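PDB 2NVA: arginine decarboxylase, A207R protein from Paramecium bursaria Chlorella virus 1, which catalyses the pyridoxal 5'-phosphate-dependent decarboxylation of arginine, releasing agmatine and carbon dioxide. Local coordinates for residues Leu132-Asp137 and Ile171-His176; Tyr209-Gly214 and Val247-Glu252. All blocks are in the same frame, centred on the assembly; numbering follows the deposited sequence.

In the fold
Both contacts join neighbouring parallel strands of the TIM barrel that carries the pyridoxal cofactor. Followed from the N terminus, the chain leaves strand 129-133, passes through helix 156-165 and returns in strand 170-174, where interaction 1 closes its loop. Helix 184-204 then leads to strand 210-212, and a second excursion through helix 229-241 ends at strand 248-251, closing interaction 2. The two loops follow in series, neither nested nor crossed. Strands 170-174 and 210-212 are themselves neighbours, with the backbones of Ile171 and Tyr209 and of Ile173 and Asp212 linking them, so four successive strands form one continuous wall. Its C-terminal rim reaches the bound agmatine-pyridoxal adduct from both contacts.

Interaction 1: Leu132-Asp137 and Ile171-His176; sequences LRIRCD and IGISFH. With PL2 ((4-{[(4-{[amino(imino)methyl]amino}butyl)amino]methyl}-5-hydroxy-6-methylpyridin-3-yl)methyl dihydrogen phosphate), chain I.
Arg133 and His176 each swing CG opposite the backbone N (chi1 -179° and -161°), which sends the two side chains alongside one another, in the same direction, from adjacent segments of a TIM-barrel beta-alpha-beta unit, Arg133 on strand 129-133 and His176 two residues past Ser174 of strand 170-174. The arginine chain stays extended, bringing NH2 to 3.5 Å from His176 CB, with the guanidinium and imidazole planes 35° apart. Ser174, on the same face of the sheet as Arg133, rests its OG 3.4 Å from Arg133 CB. Leu132 and Ile173 face the other way, Leu132 toward helix 156-165; Ile173 puts CD1 beside Leu132 CB and CG2 4.0 Å from Ile134 CD1.

Three backbone bonds form the parallel ladder: Leu132 N to Gly172 O, Ser174 N to Leu132 O, and Ile134 N to Ser174 O. Beyond them the two segments diverge, and water takes over the pairing. One water accepts from both His176 N and Arg133 NE and also binds Ile134 O. A second lies between Cys136 N and His176 O, and reaches Asp137 OD1 at 2.7 Å. Asp137 is gripped by Arg135, whose NE and NH2 both meet OD2 in a salt bridge.

The water-bridged part leads to the cofactor. Gly178 N bonds to His176 ND1 and helps fix the ring's rotation, while His176 NE2 donates to the phosphate ester oxygen OP4 of PL2 at 3.1 Å.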
loop_
_atom_site.group_PDB
_atom_site.type_symbol
_atom_site.label_atom_id
_atom_site.label_comp_id
_atom_site.label_asym_id
_atom_site.label_seq_id
_atom_site.Cartn_x
_atom_site.Cartn_y
_atom_site.Cartn_z
ATOM N N LEU A 132 12.420 -26.212 9.622
ATOM C CA LEU A 132 12.979 -25.920 8.313
ATOM C C LEU A 132 11.848 -25.720 7.308
ATOM O O LEU A 132 11.051 -26.624 7.084
ATOM C CB LEU A 132 13.937 -27.029 7.852
ATOM C CG LEU A 132 14.432 -26.936 6.399
ATOM C CD1 LEU A 132 15.294 -25.699 6.150
ATOM C CD2 LEU A 132 15.169 -28.213 5.990
ATOM N N ARG A 133 11.803 -24.538 6.707
ATOM C CA ARG A 133 10.838 -24.268 5.652
ATOM C C ARG A 133 11.419 -24.675 4.301
ATOM O O ARG A 133 12.493 -24.207 3.914
ATOM C CB ARG A 133 10.432 -22.793 5.624
ATOM C CG ARG A 133 9.407 -22.492 4.542
ATOM C CD ARG A 133 8.842 -21.095 4.688
ATOM N NE ARG A 133 8.056 -20.708 3.521
ATOM C CZ ARG A 133 7.451 -19.529 3.400
ATOM N NH1 ARG A 133 7.559 -18.627 4.369
ATOM N NH2 ARG A 133 6.745 -19.243 2.309
ATOM N N ILE A 134 10.707 -25.560 3.609
ATOM C CA ILE A 134 11.105 -25.992 2.272
ATOM C C ILE A 134 10.214 -25.357 1.214
ATOM O O ILE A 134 9.032 -25.090 1.463
ATOM C CB ILE A 134 11.110 -27.540 2.139
ATOM C CG1 ILE A 134 9.698 -28.119 2.325
ATOM C CG2 ILE A 134 12.074 -28.130 3.178
ATOM C CD1 ILE A 134 9.581 -29.630 1.978
ATOM N N ARG A 135 10.782 -25.121 0.033
ATOM C CA ARG A 135 10.001 -24.547 -1.053
ATOM C C ARG A 135 9.201 -25.635 -1.769
ATOM O O ARG A 135 9.771 -26.628 -2.241
ATOM C CB ARG A 135 10.906 -23.844 -2.060
ATOM C CG ARG A 135 10.125 -23.223 -3.198
ATOM C CD ARG A 135 11.035 -22.634 -4.237
ATOM N NE ARG A 135 10.231 -22.012 -5.290
ATOM C CZ ARG A 135 10.714 -21.230 -6.252
ATOM N NH1 ARG A 135 12.013 -20.939 -6.298
ATOM N NH2 ARG A 135 9.888 -20.715 -7.153
ATOM N N CYS A 136 7.886 -25.440 -1.844
ATOM C CA CYS A 136 6.990 -26.343 -2.569
ATOM C C CYS A 136 5.826 -25.522 -3.110
ATOM O O CYS A 136 4.859 -25.257 -2.380
ATOM C CB CYS A 136 6.425 -27.433 -1.641
ATOM S SG CYS A 136 7.588 -28.600 -0.911
ATOM N N ASP A 137 5.893 -25.112 -4.369
ATOM C CA ASP A 137 4.932 -24.133 -4.874
ATOM C C ASP A 137 3.642 -24.745 -5.424
ATOM O O ASP A 137 3.647 -25.832 -6.000
ATOM C CB ASP A 137 5.541 -23.271 -5.982
ATOM C CG ASP A 137 6.781 -22.511 -5.540
ATOM O OD1 ASP A 137 7.130 -22.517 -4.338
ATOM O OD2 ASP A 137 7.398 -21.876 -6.427
ATOM N N ILE A 171 13.015 -29.300 14.936
ATOM C CA ILE A 171 11.886 -30.102 15.407
ATOM C C ILE A 171 10.834 -30.418 14.326
ATOM O O ILE A 171 9.869 -31.141 14.586
ATOM C CB ILE A 171 11.188 -29.473 16.646
ATOM C CG1 ILE A 171 10.540 -28.121 16.297
ATOM C CG2 ILE A 171 12.164 -29.388 17.818
ATOM C CD1 ILE A 171 9.493 -27.667 17.311
ATOM N N GLY A 172 11.029 -29.888 13.118
ATOM C CA GLY A 172 10.065 -30.152 12.059
ATOM C C GLY A 172 10.308 -29.458 10.739
ATOM O O GLY A 172 11.346 -28.809 10.518
ATOM N N ILE A 173 9.323 -29.621 9.859
ATOM C CA ILE A 173 9.410 -29.131 8.480
ATOM C C ILE A 173 8.122 -28.378 8.182
ATOM O O ILE A 173 7.039 -28.827 8.564
ATOM C CB ILE A 173 9.572 -30.304 7.448
ATOM C CG1 ILE A 173 10.762 -31.212 7.798
ATOM C CG2 ILE A 173 9.661 -29.789 6.004
ATOM C CD1 ILE A 173 12.148 -30.557 7.741
ATOM N N SER A 174 8.257 -27.242 7.508
ATOM C CA SER A 174 7.101 -26.476 7.050
ATOM C C SER A 174 7.206 -26.162 5.556
ATOM O O SER A 174 8.264 -26.295 4.948
ATOM C CB SER A 174 6.974 -25.175 7.836
ATOM O OG SER A 174 7.967 -24.255 7.441
ATOM N N PHE A 175 6.091 -25.726 4.986
ATOM C CA PHE A 175 6.069 -25.217 3.628
ATOM C C PHE A 175 4.898 -24.254 3.557
ATOM O O PHE A 175 4.010 -24.288 4.412
ATOM C CB PHE A 175 5.894 -26.359 2.612
ATOM C CG PHE A 175 4.624 -27.176 2.801
ATOM C CD1 PHE A 175 3.410 -26.756 2.248
ATOM C CD2 PHE A 175 4.647 -28.383 3.512
ATOM C CE1 PHE A 175 2.234 -27.509 2.418
ATOM C CE2 PHE A 175 3.475 -29.145 3.675
ATOM C CZ PHE A 175 2.271 -28.701 3.125
ATOM N N HIS A 176 4.905 -23.402 2.541
ATOM C CA HIS A 176 3.713 -22.651 2.187
ATOM C C HIS A 176 3.603 -22.717 0.677
ATOM O O HIS A 176 4.506 -22.261 -0.032
ATOM C CB HIS A 176 3.811 -21.204 2.668
ATOM C CG HIS A 176 2.481 -20.518 2.742
ATOM N ND1 HIS A 176 1.523 -20.656 1.761
ATOM C CD2 HIS A 176 1.941 -19.705 3.680
ATOM C CE1 HIS A 176 0.457 -19.939 2.080
ATOM N NE2 HIS A 176 0.687 -19.348 3.237
HETATM N N1 PL2 I . 1.994 -18.419 7.012
HETATM C C2 PL2 I . 2.982 -17.729 6.420
HETATM C C2A PL2 I . 4.447 -17.957 6.845
HETATM C C3 PL2 I . 2.650 -16.809 5.416
HETATM O O3 PL2 I . 3.670 -16.136 4.822
HETATM C C4 PL2 I . 1.315 -16.600 5.016
HETATM C C4A PL2 I . 0.903 -15.579 3.915
HETATM C C5 PL2 I . 0.337 -17.366 5.683
HETATM C C6 PL2 I . 0.709 -18.258 6.672
HETATM P P PL2 I . -3.143 -17.466 3.901
HETATM N N PL2 I . 1.975 -15.348 2.921
HETATM C CA PL2 I . 1.991 -13.952 2.463
HETATM C CG PL2 I . 0.688 -12.120 1.299
HETATM O OP2 PL2 I . -3.421 -17.534 2.322
HETATM O OP3 PL2 I . -3.828 -16.086 4.424
HETATM O OP1 PL2 I . -3.672 -18.669 4.610
HETATM O OP4 PL2 I . -1.545 -17.299 3.995
HETATM C C5M PL2 I . -1.155 -17.221 5.321
HETATM C CB PL2 I . 0.628 -13.539 1.867
HETATM C CD PL2 I . -0.666 -11.715 0.668
HETATM N NE PL2 I . -0.521 -10.303 0.247
HETATM C CZ PL2 I . -1.519 -9.471 -0.086
HETATM N NH2 PL2 I . -1.223 -8.196 -0.437
HETATM N NH1 PL2 I . -2.788 -9.890 -0.080
HETATM O O HOH W 1 7.499 -22.776 1.627
HETATM O O HOH W 2 6.776 -22.761 -1.634
#

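Interaction 2: Tyr209-Gly214 and Val247-Glu252; sequences YILDIG and VTIVAE. With PL2 ((4-{[(4-{[amino(imino)methyl]amino}butyl)amino]methyl}-5-hydroxy-6-methylpyridin-3-yl)methyl dihydrogen phosphate), chain I.
Two neighbouring parallel strands of the TIM barrel, 210-212 and 248-251, run 22° apart and lead to a carboxylate pair beside the cofactor pyridine: Asp212, the last residue of its strand, and Glu252, the residue after the other. Their ladder starts with Thr248 N to Tyr209 O and continues through Leu211 N to Thr248 O, Val250 N to Leu211 O, and Ile213 N to Val250 O. The last rung departs from this regular course: Glu252 N bonds to Gly214 O at 2.8 Å, one residue further on than the parallel pattern would give, and approaches from above the carbonyl plane.

On one face Leu211 and Ile249 lie side by side, Leu211 CD2 touching Ile249 CD1 at 3.7 Å, and Leu211 goes on to pack against helix 184-204. Just after strand 210-212, Ile213 lays CG1 3.6 Å from Ala251 CB. The face of Ile210, Asp212 and Val250 turns the other way. There Val250 CG2 meets Ile210 CG2 and also presses on Asp212 CB at 3.6 Å.

Asp212 acts as a second-shell residue, behind Glu252. Its CG lies opposite the backbone N (chi1 177°), which carries the carboxylate along the strand to Glu252. OD1 accepts from Gly214 N at 2.9 Å, closing an Asx turn that helps hold the group in place. The two carboxylate planes stand 79° apart, with Asp212 OD2 only 2.5 Å from Glu252 OE2. Such a contact can position Glu252, whose chain, extended beyond CG, points its other oxygen at the ligand. A carboxylate here, as in related decarboxylases, probably supports positive charge on the pyridine nitrogen: Glu252 OE1 lies 2.8 Å from PL2 N1.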
loop_
_atom_site.group_PDB
_atom_site.type_symbol
_atom_site.label_atom_id
_atom_site.label_comp_id
_atom_site.label_asym_id
_atom_site.label_seq_id
_atom_site.Cartn_x
_atom_site.Cartn_y
_atom_site.Cartn_z
ATOM N N TYR A 209 9.302 -33.756 15.035
ATOM C CA TYR A 209 7.966 -34.253 15.350
ATOM C C TYR A 209 6.851 -33.341 14.839
ATOM O O TYR A 209 5.684 -33.644 15.050
ATOM C CB TYR A 209 7.796 -34.495 16.868
ATOM C CG TYR A 209 8.136 -33.299 17.738
ATOM C CD1 TYR A 209 7.149 -32.431 18.198
ATOM C CD2 TYR A 209 9.464 -33.039 18.098
ATOM C CE1 TYR A 209 7.481 -31.337 19.009
ATOM C CE2 TYR A 209 9.797 -31.962 18.892
ATOM C CZ TYR A 209 8.811 -31.114 19.341
ATOM O OH TYR A 209 9.171 -30.040 20.138
ATOM N N ILE A 210 7.194 -32.233 14.183
ATOM C CA ILE A 210 6.158 -31.305 13.709
ATOM C C ILE A 210 6.112 -31.229 12.189
ATOM O O ILE A 210 7.151 -31.058 11.549
ATOM C CB ILE A 210 6.341 -29.871 14.293
ATOM C CG1 ILE A 210 6.088 -29.870 15.815
ATOM C CG2 ILE A 210 5.415 -28.856 13.578
ATOM C CD1 ILE A 210 6.087 -28.480 16.455
ATOM N N LEU A 211 4.914 -31.382 11.621
ATOM C CA LEU A 211 4.684 -31.029 10.235
ATOM C C LEU A 211 3.859 -29.753 10.251
ATOM O O LEU A 211 2.848 -29.679 10.943
ATOM C CB LEU A 211 3.929 -32.134 9.492
ATOM C CG LEU A 211 3.378 -31.760 8.106
ATOM C CD1 LEU A 211 4.528 -31.543 7.104
ATOM C CD2 LEU A 211 2.392 -32.806 7.577
ATOM N N ASP A 212 4.300 -28.746 9.505
ATOM C CA ASP A 212 3.588 -27.484 9.442
ATOM C C ASP A 212 3.172 -27.291 7.981
ATOM O O ASP A 212 4.025 -27.083 7.122
ATOM C CB ASP A 212 4.518 -26.359 9.917
ATOM C CG ASP A 212 3.899 -24.969 9.835
ATOM O OD1 ASP A 212 2.809 -24.768 9.234
ATOM O OD2 ASP A 212 4.550 -24.037 10.376
ATOM N N ILE A 213 1.870 -27.370 7.700
ATOM C CA ILE A 213 1.417 -27.325 6.305
ATOM C C ILE A 213 1.148 -25.895 5.800
ATOM O O ILE A 213 0.607 -25.718 4.704
ATOM C CB ILE A 213 0.168 -28.217 6.057
ATOM C CG1 ILE A 213 -1.000 -27.732 6.914
ATOM C CG2 ILE A 213 0.502 -29.710 6.303
ATOM C CD1 ILE A 213 -2.388 -28.254 6.448
ATOM N N GLY A 214 1.527 -24.892 6.593
ATOM C CA GLY A 214 1.449 -23.487 6.150
ATOM C C GLY A 214 0.022 -22.993 5.950
ATOM O O GLY A 214 -0.895 -23.495 6.598
ATOM N N VAL A 247 3.628 -37.634 15.589
ATOM C CA VAL A 247 3.831 -36.394 14.823
ATOM C C VAL A 247 2.725 -35.398 15.153
ATOM O O VAL A 247 1.551 -35.774 15.175
ATOM C CB VAL A 247 3.843 -36.658 13.301
ATOM C CG1 VAL A 247 3.963 -35.331 12.512
ATOM C CG2 VAL A 247 4.978 -37.602 12.932
ATOM N N THR A 248 3.096 -34.154 15.452
ATOM C CA THR A 248 2.113 -33.085 15.642
ATOM C C THR A 248 1.974 -32.348 14.317
ATOM O O THR A 248 2.977 -32.032 13.689
ATOM C CB THR A 248 2.591 -32.090 16.720
ATOM O OG1 THR A 248 2.564 -32.729 17.991
ATOM C CG2 THR A 248 1.703 -30.840 16.777
ATOM N N ILE A 249 0.745 -32.076 13.891
ATOM C CA ILE A 249 0.545 -31.356 12.637
ATOM C C ILE A 249 -0.031 -29.995 12.972
ATOM O O ILE A 249 -0.972 -29.887 13.752
ATOM C CB ILE A 249 -0.405 -32.090 11.663
ATOM C CG1 ILE A 249 -0.180 -33.626 11.686
ATOM C CG2 ILE A 249 -0.369 -31.432 10.235
ATOM C CD1 ILE A 249 0.948 -34.129 10.773
ATOM N N VAL A 250 0.551 -28.951 12.399
ATOM C CA VAL A 250 0.024 -27.600 12.574
ATOM C C VAL A 250 -0.151 -26.952 11.196
ATOM O O VAL A 250 0.347 -27.471 10.194
ATOM C CB VAL A 250 0.954 -26.702 13.456
ATOM C CG1 VAL A 250 1.108 -27.277 14.871
ATOM C CG2 VAL A 250 2.311 -26.502 12.801
ATOM N N ALA A 251 -0.869 -25.834 11.163
ATOM C CA ALA A 251 -1.053 -25.061 9.940
ATOM C C ALA A 251 -0.958 -23.576 10.279
ATOM O O ALA A 251 -1.027 -23.204 11.454
ATOM C CB ALA A 251 -2.396 -25.367 9.306
ATOM N N GLU A 252 -0.818 -22.743 9.248
ATOM C CA GLU A 252 -0.709 -21.306 9.442
ATOM C C GLU A 252 -1.787 -20.585 8.623
ATOM O O GLU A 252 -1.465 -19.744 7.779
ATOM C CB GLU A 252 0.686 -20.825 9.034
ATOM C CG GLU A 252 1.844 -21.521 9.753
ATOM C CD GLU A 252 3.195 -21.314 9.061
ATOM O OE1 GLU A 252 3.227 -20.765 7.928
ATOM O OE2 GLU A 252 4.230 -21.707 9.645
HETATM N N1 PL2 I . 1.994 -18.419 7.012
HETATM C C2 PL2 I . 2.982 -17.729 6.420
HETATM C C2A PL2 I . 4.447 -17.957 6.845
HETATM C C3 PL2 I . 2.650 -16.809 5.416
HETATM O O3 PL2 I . 3.670 -16.136 4.822
HETATM C C4 PL2 I . 1.315 -16.600 5.016
HETATM C C4A PL2 I . 0.903 -15.579 3.915
HETATM C C5 PL2 I . 0.337 -17.366 5.683
HETATM C C6 PL2 I . 0.709 -18.258 6.672
HETATM P P PL2 I . -3.143 -17.466 3.901
HETATM N N PL2 I . 1.975 -15.348 2.921
HETATM C CA PL2 I . 1.991 -13.952 2.463
HETATM C CG PL2 I . 0.688 -12.120 1.299
HETATM O OP2 PL2 I . -3.421 -17.534 2.322
HETATM O OP3 PL2 I . -3.828 -16.086 4.424
HETATM O OP1 PL2 I . -3.672 -18.669 4.610
HETATM O OP4 PL2 I . -1.545 -17.299 3.995
HETATM C C5M PL2 I . -1.155 -17.221 5.321
HETATM C CB PL2 I . 0.628 -13.539 1.867
HETATM C CD PL2 I . -0.666 -11.715 0.668
HETATM N NE PL2 I . -0.521 -10.303 0.247
HETATM C CZ PL2 I . -1.519 -9.471 -0.086
HETATM N NH2 PL2 I . -1.223 -8.196 -0.437
HETATM N NH1 PL2 I . -2.788 -9.890 -0.080
#